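PDB 2D8D: phospho-2-dehydro-3-deoxyheptonate aldolase/chorismate mutase from Thermus thermophilus, which probably catalyses the rearrangement of chorismate to prephenate through its chorismate mutase domain, the part present here, and 3-deoxy-7-phosphoheptulonate synthesis through the remainder of the longer protein. Local coordinates for residues B[13-16]-B[17-21]. Numbering follows the deposited sequence.
Sequences DRVN and REILR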
loop_
_atom_site.group_PDB
_atom_site.type_symbol
_atom_site.label_atom_id
_atom_site.label_comp_id
_atom_site.label_asym_id
_atom_site.label_seq_id
_atom_site.Cartn_x
_atom_site.Cartn_y
_atom_site.Cartn_z
ATOM N N ASP B 13 -12.456 -3.041 5.327
ATOM C CA ASP B 13 -12.920 -2.121 4.284
ATOM C C ASP B 13 -12.408 -0.711 4.586
ATOM O O ASP B 13 -11.942 -0.009 3.692
ATOM C CB ASP B 13 -14.452 -2.067 4.210
ATOM C CG ASP B 13 -15.079 -3.357 3.707
ATOM O OD1 ASP B 13 -14.405 -4.165 3.033
ATOM O OD2 ASP B 13 -16.283 -3.551 3.977
ATOM N N ARG B 14 -12.521 -0.294 5.844
ATOM C CA ARG B 14 -12.053 1.025 6.254
ATOM C C ARG B 14 -10.562 1.179 5.985
ATOM O O ARG B 14 -10.117 2.189 5.437
ATOM C CB ARG B 14 -12.328 1.251 7.744
ATOM C CG ARG B 14 -11.656 2.500 8.318
ATOM C CD ARG B 14 -11.901 2.640 9.813
ATOM N NE ARG B 14 -11.374 1.509 10.575
ATOM C CZ ARG B 14 -10.091 1.313 10.866
ATOM N NH1 ARG B 14 -9.164 2.174 10.466
ATOM N NH2 ARG B 14 -9.737 0.248 11.568
ATOM N N VAL B 15 -9.790 0.174 6.381
ATOM C CA VAL B 15 -8.354 0.207 6.186
ATOM C C VAL B 15 -8.004 0.197 4.697
ATOM O O VAL B 15 -7.110 0.925 4.266
ATOM C CB VAL B 15 -7.684 -0.965 6.935
ATOM C CG1 VAL B 15 -6.214 -1.056 6.569
ATOM C CG2 VAL B 15 -7.831 -0.755 8.442
ATOM N N ASN B 16 -8.706 -0.615 3.908
ATOM C CA ASN B 16 -8.466 -0.654 2.465
ATOM C C ASN B 16 -8.659 0.739 1.870
ATOM O O ASN B 16 -7.858 1.195 1.054
ATOM C CB ASN B 16 -9.446 -1.587 1.748
ATOM C CG ASN B 16 -9.095 -3.057 1.883
ATOM O OD1 ASN B 16 -7.977 -3.425 2.239
ATOM N ND2 ASN B 16 -10.061 -3.908 1.566
ATOM N N ARG B 17 -9.747 1.402 2.256
ATOM C CA ARG B 17 -10.033 2.729 1.735
ATOM C C ARG B 17 -8.969 3.734 2.150
ATOM O O ARG B 17 -8.599 4.605 1.366
ATOM C CB ARG B 17 -11.435 3.171 2.168
ATOM C CG ARG B 17 -12.529 2.451 1.381
ATOM C CD ARG B 17 -13.935 2.904 1.758
ATOM N NE ARG B 17 -14.916 2.395 0.801
ATOM C CZ ARG B 17 -15.835 1.469 1.063
ATOM N NH1 ARG B 17 -15.925 0.932 2.272
ATOM N NH2 ARG B 17 -16.656 1.067 0.103
ATOM N N GLU B 18 -8.464 3.607 3.372
ATOM C CA GLU B 18 -7.414 4.507 3.830
ATOM C C GLU B 18 -6.135 4.264 3.027
ATOM O O GLU B 18 -5.430 5.206 2.668
ATOM C CB GLU B 18 -7.139 4.302 5.320
ATOM C CG GLU B 18 -8.234 4.817 6.239
ATOM C CD GLU B 18 -7.874 4.694 7.707
ATOM O OE1 GLU B 18 -6.748 5.088 8.077
ATOM O OE2 GLU B 18 -8.718 4.216 8.494
ATOM N N ILE B 19 -5.828 2.999 2.750
ATOM C CA ILE B 19 -4.639 2.682 1.966
ATOM C C ILE B 19 -4.786 3.272 0.560
ATOM O O ILE B 19 -3.829 3.822 0.011
ATOM C CB ILE B 19 -4.403 1.149 1.902
ATOM C CG1 ILE B 19 -4.003 0.638 3.292
ATOM C CG2 ILE B 19 -3.316 0.818 0.888
ATOM C CD1 ILE B 19 -3.972 -0.870 3.413
ATOM N N LEU B 20 -5.981 3.174 -0.020
ATOM C CA LEU B 20 -6.204 3.739 -1.349
ATOM C C LEU B 20 -5.971 5.250 -1.323
ATOM O O LEU B 20 -5.352 5.814 -2.229
ATOM C CB LEU B 20 -7.629 3.442 -1.826
ATOM C CG LEU B 20 -8.062 4.101 -3.144
ATOM C CD1 LEU B 20 -7.174 3.651 -4.302
ATOM C CD2 LEU B 20 -9.519 3.745 -3.415
ATOM N N ARG B 21 -6.463 5.908 -0.279
ATOM C CA ARG B 21 -6.289 7.347 -0.148
ATOM C C ARG B 21 -4.810 7.706 -0.008
ATOM O O ARG B 21 -4.335 8.648 -0.643
ATOM C CB ARG B 21 -7.057 7.869 1.069
ATOM C CG ARG B 21 -7.053 9.387 1.187
ATOM C CD ARG B 21 -7.800 9.866 2.423
ATOM N NE ARG B 21 -7.080 9.564 3.659
ATOM C CZ ARG B 21 -5.919 10.115 4.001
ATOM N NH1 ARG B 21 -5.341 11.000 3.200
ATOM N NH2 ARG B 21 -5.334 9.779 5.143
HETATM O O HOH W 1 -6.245 3.367 10.670
#
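R14 and E18, one helical turn apart, run side by side and point the same way, joined by a salt bridge of 2.9 Å from R14 NH1 to E18 OE2. The oxygen sits at the edge of the guanidinium, nearly in its plane, while NH1 reaches the syn side of OE2 from somewhat out of the carboxylate plane; the two planes are turned 49° apart. The bond is somewhat bent, 141° at the hydrogen. R14 suits this place because its long, flexible chain carries a flat cation with several N-H groups: the turn at chi3 (61°) brings NH1 alongside the E18 carboxylate, while NH2 forms salt bridges with E11 of its own chain and E25 of the second subunit. A water at the guanidinium edge accepts a weak bond from NH1 and can donate to E18 OE1.

Beside this pair the branched, apolar V15 and I19 cross, CG1 of V15 lying 3.9 Å from CD1 of I19, whose other packing includes F74 of the second subunit. R17, extended from CG to NE, slants back toward D13, NH1 lying 3.9 Å from D13 CB. Their charged groups are not in contact; R17 NE pairs with E60, and D13 OD1 with R49 and Y56, all of the second subunit. N16, buried at the dimer interface, accepts at OD1 from R26 NE of that subunit.

Backbone bonds such as I19 N to V15 O (2.9 Å) set this i to i+4 spacing, characteristic of the long N-terminal helix through which type II, all-helical chorismate mutases form intertwined dimers.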